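Local coordinates for protein secretory pathway GDP dissociation inhibitor (Saccharomyces cerevisiae, PDB 2BCG) that regulates Rab GTPases of the yeast secretory pathway by inhibiting GDP release and extracts the GDP-bound Rab YPT7 from vacuolar membranes, at residues I100-V110 and E243-I254. Residues are numbered along the deposited sequence; the frame is centred on the assembly and turned at random.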
loop_
_atom_site.group_PDB
_atom_site.type_symbol
_atom_site.label_atom_id
_atom_site.label_comp_id
_atom_site.label_asym_id
_atom_site.label_seq_id
_atom_site.Cartn_x
_atom_site.Cartn_y
_atom_site.Cartn_z
ATOM N N ILE A 100 -1.051 -11.052 6.505
ATOM C CA ILE A 100 -2.279 -10.255 6.648
ATOM C C ILE A 100 -2.921 -10.025 5.291
ATOM O O ILE A 100 -4.126 -10.173 5.144
ATOM C CB ILE A 100 -1.984 -8.915 7.333
ATOM C CG1 ILE A 100 -1.449 -9.147 8.744
ATOM C CG2 ILE A 100 -3.237 -7.997 7.350
ATOM C CD1 ILE A 100 -0.939 -7.869 9.395
ATOM N N LEU A 101 -2.121 -9.655 4.292
ATOM C CA LEU A 101 -2.625 -9.471 2.946
ATOM C C LEU A 101 -3.379 -10.681 2.438
ATOM O O LEU A 101 -4.443 -10.536 1.831
ATOM C CB LEU A 101 -1.478 -9.136 1.981
ATOM C CG LEU A 101 -0.894 -7.714 2.092
ATOM C CD1 LEU A 101 0.483 -7.705 1.434
ATOM C CD2 LEU A 101 -1.835 -6.666 1.431
ATOM N N ILE A 102 -2.805 -11.864 2.652
ATOM C CA ILE A 102 -3.446 -13.088 2.156
ATOM C C ILE A 102 -4.722 -13.423 2.902
ATOM O O ILE A 102 -5.713 -13.739 2.265
ATOM C CB ILE A 102 -2.464 -14.257 2.356
ATOM C CG1 ILE A 102 -1.263 -14.081 1.445
ATOM C CG2 ILE A 102 -3.148 -15.577 2.113
ATOM C CD1 ILE A 102 -0.080 -14.931 1.834
ATOM N N HIS A 103 -4.719 -13.287 4.224
ATOM C CA HIS A 103 -5.907 -13.633 5.023
ATOM C C HIS A 103 -7.083 -12.698 4.738
ATOM O O HIS A 103 -8.234 -13.117 4.767
ATOM C CB HIS A 103 -5.585 -13.649 6.520
ATOM C CG HIS A 103 -4.939 -14.926 6.976
ATOM N ND1 HIS A 103 -3.586 -15.159 6.857
ATOM C CD2 HIS A 103 -5.475 -16.052 7.519
ATOM C CE1 HIS A 103 -3.316 -16.383 7.300
ATOM N NE2 HIS A 103 -4.443 -16.940 7.713
ATOM N N THR A 104 -6.792 -11.422 4.441
ATOM C CA THR A 104 -7.838 -10.406 4.218
ATOM C C THR A 104 -8.205 -10.232 2.769
ATOM O O THR A 104 -9.131 -9.465 2.442
ATOM C CB THR A 104 -7.386 -9.018 4.714
ATOM O OG1 THR A 104 -6.201 -8.593 3.993
ATOM C CG2 THR A 104 -7.167 -8.984 6.252
ATOM N N ASP A 105 -7.465 -10.889 1.878
ATOM C CA ASP A 105 -7.663 -10.740 0.433
ATOM C C ASP A 105 -7.435 -9.296 -0.066
ATOM O O ASP A 105 -7.928 -8.892 -1.124
ATOM C CB ASP A 105 -9.040 -11.243 -0.025
ATOM C CG ASP A 105 -9.191 -12.773 0.070
ATOM O OD1 ASP A 105 -8.204 -13.529 0.246
ATOM O OD2 ASP A 105 -10.349 -13.205 -0.011
ATOM N N VAL A 106 -6.636 -8.543 0.677
ATOM C CA VAL A 106 -6.224 -7.197 0.187
ATOM C C VAL A 106 -5.287 -7.334 -1.020
ATOM O O VAL A 106 -5.100 -6.405 -1.802
ATOM C CB VAL A 106 -5.720 -6.316 1.337
ATOM C CG1 VAL A 106 -5.055 -5.046 0.816
ATOM C CG2 VAL A 106 -6.900 -5.980 2.226
ATOM N N THR A 107 -4.784 -8.563 -1.226
ATOM C CA THR A 107 -4.187 -8.927 -2.490
ATOM C C THR A 107 -5.080 -8.645 -3.701
ATOM O O THR A 107 -4.566 -8.521 -4.829
ATOM C CB THR A 107 -3.821 -10.447 -2.509
ATOM O OG1 THR A 107 -4.950 -11.237 -2.083
ATOM C CG2 THR A 107 -2.642 -10.722 -1.575
ATOM N N ARG A 108 -6.400 -8.522 -3.495
ATOM C CA ARG A 108 -7.303 -8.165 -4.606
ATOM C C ARG A 108 -7.118 -6.706 -5.062
ATOM O O ARG A 108 -7.542 -6.334 -6.181
ATOM C CB ARG A 108 -8.769 -8.308 -4.168
ATOM C CG ARG A 108 -9.252 -9.703 -3.923
ATOM C CD ARG A 108 -10.624 -9.543 -3.241
ATOM N NE ARG A 108 -11.291 -10.830 -3.164
ATOM C CZ ARG A 108 -12.606 -11.029 -3.026
ATOM N NH1 ARG A 108 -13.489 -10.013 -2.902
ATOM N NH2 ARG A 108 -13.029 -12.289 -3.002
ATOM N N TYR A 109 -6.484 -5.892 -4.219
ATOM C CA TYR A 109 -6.440 -4.435 -4.470
ATOM C C TYR A 109 -5.024 -3.950 -4.730
ATOM O O TYR A 109 -4.808 -2.774 -5.045
ATOM C CB TYR A 109 -7.059 -3.634 -3.308
ATOM C CG TYR A 109 -8.296 -4.294 -2.712
ATOM C CD1 TYR A 109 -8.420 -4.457 -1.352
ATOM C CD2 TYR A 109 -9.307 -4.791 -3.542
ATOM C CE1 TYR A 109 -9.530 -5.081 -0.783
ATOM C CE2 TYR A 109 -10.424 -5.415 -2.995
ATOM C CZ TYR A 109 -10.526 -5.569 -1.617
ATOM O OH TYR A 109 -11.594 -6.245 -1.028
ATOM N N VAL A 110 -4.042 -4.854 -4.540
ATOM C CA VAL A 110 -2.621 -4.477 -4.680
ATOM C C VAL A 110 -1.884 -5.642 -5.312
ATOM O O VAL A 110 -2.022 -6.792 -4.868
ATOM C CB VAL A 110 -1.953 -4.195 -3.324
ATOM C CG1 VAL A 110 -0.543 -3.600 -3.559
ATOM C CG2 VAL A 110 -2.800 -3.259 -2.456
ATOM N N GLU A 243 -0.475 2.295 -2.410
ATOM C CA GLU A 243 -1.552 1.345 -2.686
ATOM C C GLU A 243 -1.967 0.548 -1.440
ATOM O O GLU A 243 -3.111 0.079 -1.350
ATOM C CB GLU A 243 -1.140 0.378 -3.778
ATOM C CG GLU A 243 -0.721 1.061 -5.079
ATOM C CD GLU A 243 -1.820 1.996 -5.642
ATOM O OE1 GLU A 243 -1.723 3.248 -5.464
ATOM O OE2 GLU A 243 -2.775 1.476 -6.261
ATOM N N LEU A 244 -1.022 0.319 -0.524
ATOM C CA LEU A 244 -1.296 -0.508 0.659
ATOM C C LEU A 244 -2.370 0.134 1.566
ATOM O O LEU A 244 -3.385 -0.518 1.852
ATOM C CB LEU A 244 0.016 -0.821 1.418
ATOM C CG LEU A 244 0.967 -1.726 0.621
ATOM C CD1 LEU A 244 2.386 -1.624 1.243
ATOM C CD2 LEU A 244 0.472 -3.190 0.586
ATOM N N PRO A 245 -2.170 1.383 2.047
ATOM C CA PRO A 245 -3.244 1.952 2.898
ATOM C C PRO A 245 -4.562 2.036 2.143
ATOM O O PRO A 245 -5.615 1.797 2.722
ATOM C CB PRO A 245 -2.718 3.353 3.289
ATOM C CG PRO A 245 -1.624 3.651 2.262
ATOM C CD PRO A 245 -1.023 2.317 1.904
ATOM N N GLN A 246 -4.512 2.353 0.861
ATOM C CA GLN A 246 -5.750 2.461 0.067
ATOM C C GLN A 246 -6.473 1.108 0.041
ATOM O O GLN A 246 -7.703 1.045 0.111
ATOM C CB GLN A 246 -5.455 2.949 -1.349
ATOM C CG GLN A 246 -5.062 4.436 -1.346
ATOM C CD GLN A 246 -4.799 4.949 -2.742
ATOM O OE1 GLN A 246 -5.693 5.025 -3.574
ATOM N NE2 GLN A 246 -3.556 5.274 -3.012
ATOM N N GLY A 247 -5.692 0.035 -0.023
ATOM C CA GLY A 247 -6.296 -1.291 -0.066
ATOM C C GLY A 247 -6.938 -1.686 1.246
ATOM O O GLY A 247 -8.034 -2.296 1.276
ATOM N N PHE A 248 -6.250 -1.398 2.350
ATOM C CA PHE A 248 -6.833 -1.710 3.659
ATOM C C PHE A 248 -8.038 -0.803 3.952
ATOM O O PHE A 248 -8.985 -1.237 4.636
ATOM C CB PHE A 248 -5.774 -1.692 4.757
ATOM C CG PHE A 248 -4.924 -2.935 4.744
ATOM C CD1 PHE A 248 -5.415 -4.140 5.299
ATOM C CD2 PHE A 248 -3.679 -2.937 4.101
ATOM C CE1 PHE A 248 -4.644 -5.312 5.257
ATOM C CE2 PHE A 248 -2.914 -4.126 4.027
ATOM C CZ PHE A 248 -3.385 -5.305 4.635
ATOM N N ALA A 249 -8.007 0.439 3.464
ATOM C CA ALA A 249 -9.178 1.344 3.603
ATOM C C ALA A 249 -10.375 0.766 2.842
ATOM O O ALA A 249 -11.512 0.808 3.330
ATOM C CB ALA A 249 -8.848 2.745 3.083
ATOM N N ARG A 250 -10.118 0.230 1.646
ATOM C CA ARG A 250 -11.204 -0.422 0.905
ATOM C C ARG A 250 -11.761 -1.636 1.716
ATOM O O ARG A 250 -12.996 -1.792 1.839
ATOM C CB ARG A 250 -10.748 -0.834 -0.483
ATOM C CG ARG A 250 -11.874 -1.529 -1.228
ATOM C CD ARG A 250 -11.474 -1.855 -2.630
ATOM N NE ARG A 250 -12.573 -2.579 -3.263
ATOM C CZ ARG A 250 -13.630 -1.978 -3.831
ATOM N NH1 ARG A 250 -13.723 -0.628 -3.904
ATOM N NH2 ARG A 250 -14.597 -2.742 -4.331
ATOM N N LEU A 251 -10.859 -2.457 2.302
ATOM C CA LEU A 251 -11.309 -3.602 3.150
ATOM C C LEU A 251 -12.222 -3.089 4.275
ATOM O O LEU A 251 -13.323 -3.623 4.518
ATOM C CB LEU A 251 -10.096 -4.319 3.750
ATOM C CG LEU A 251 -10.442 -5.470 4.697
ATOM C CD1 LEU A 251 -10.969 -6.703 3.955
ATOM C CD2 LEU A 251 -9.195 -5.803 5.516
ATOM N N SER A 252 -11.785 -2.032 4.950
ATOM C CA SER A 252 -12.608 -1.462 6.010
ATOM C C SER A 252 -13.975 -1.002 5.461
ATOM O O SER A 252 -15.013 -1.302 6.061
ATOM C CB SER A 252 -11.905 -0.268 6.653
ATOM O OG SER A 252 -12.673 0.191 7.742
ATOM N N ALA A 253 -13.964 -0.287 4.341
ATOM C CA ALA A 253 -15.238 0.230 3.755
ATOM C C ALA A 253 -16.184 -0.921 3.407
ATOM O O ALA A 253 -17.387 -0.853 3.649
ATOM C CB ALA A 253 -14.927 1.072 2.520
ATOM N N ILE A 254 -15.633 -2.001 2.867
ATOM C CA ILE A 254 -16.463 -3.152 2.514
ATOM C C ILE A 254 -17.171 -3.690 3.749
ATOM O O ILE A 254 -18.344 -4.093 3.693
ATOM C CB ILE A 254 -15.594 -4.259 1.849
ATOM C CG1 ILE A 254 -15.216 -3.824 0.435
ATOM C CG2 ILE A 254 -16.326 -5.599 1.821
ATOM C CD1 ILE A 254 -14.079 -4.573 -0.151
HETATM O O HOH W 1 -5.212 -0.433 -3.180
HETATM O O HOH W 2 -3.189 -1.077 -6.682
#
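The Y109 ring takes R250 CD over the centre of one face, a CH-pi contact with CD 3.7 Å from the ring centroid, while D105 O lies over the opposite face toward the rim. A Schellman motif at D105 ends helix 96-104, and the 3-10 turn 106-108 then carries the chain against helix 243-254. The guanidinium of R250 stands steeply to the Y109 ring, the planes 73° apart, and presents its edge to it. With CG anti to the backbone N (chi1 179°) and the chain extended as far as NE, R250 lays its CD across the tyrosine and sends its charged end on to an acidic side chain of the bound partner protein. F248 receives V106 over one face, CG1 lying 4.1 Å from the ring centroid; I100 CG2 and L101 CD2 reach the far end of the ring, L101 CD2 3.8 Å from F248 CE2. Y109 CB and V106 CG1 pack on G247, where a CB would sit only 3.0 Å from V106 CG1 and also too near V110 CG2. L251 CD2 packs against T104 CB and CG2, and helix 21-32 backs F248 through I21 and I25. R108 to V110 and the whole of helix 243-254 belong to regions that interact with YPT1; Y109 OH is hydrogen-bonded to R447 NH1 and to an acidic side chain of the partner chain. An alanine in place of Y109 is likely to leave the R250 CD methylene without its aromatic floor and the partner's acidic group without the phenol hydroxyl. E243 OE1 forms a salt bridge with a basic side chain of the partner chain. Two waters donate to Y109 O, one also to E243 O at 2.8 Å from the water oxygen, the other to E243 OE2 at 2.6 Å.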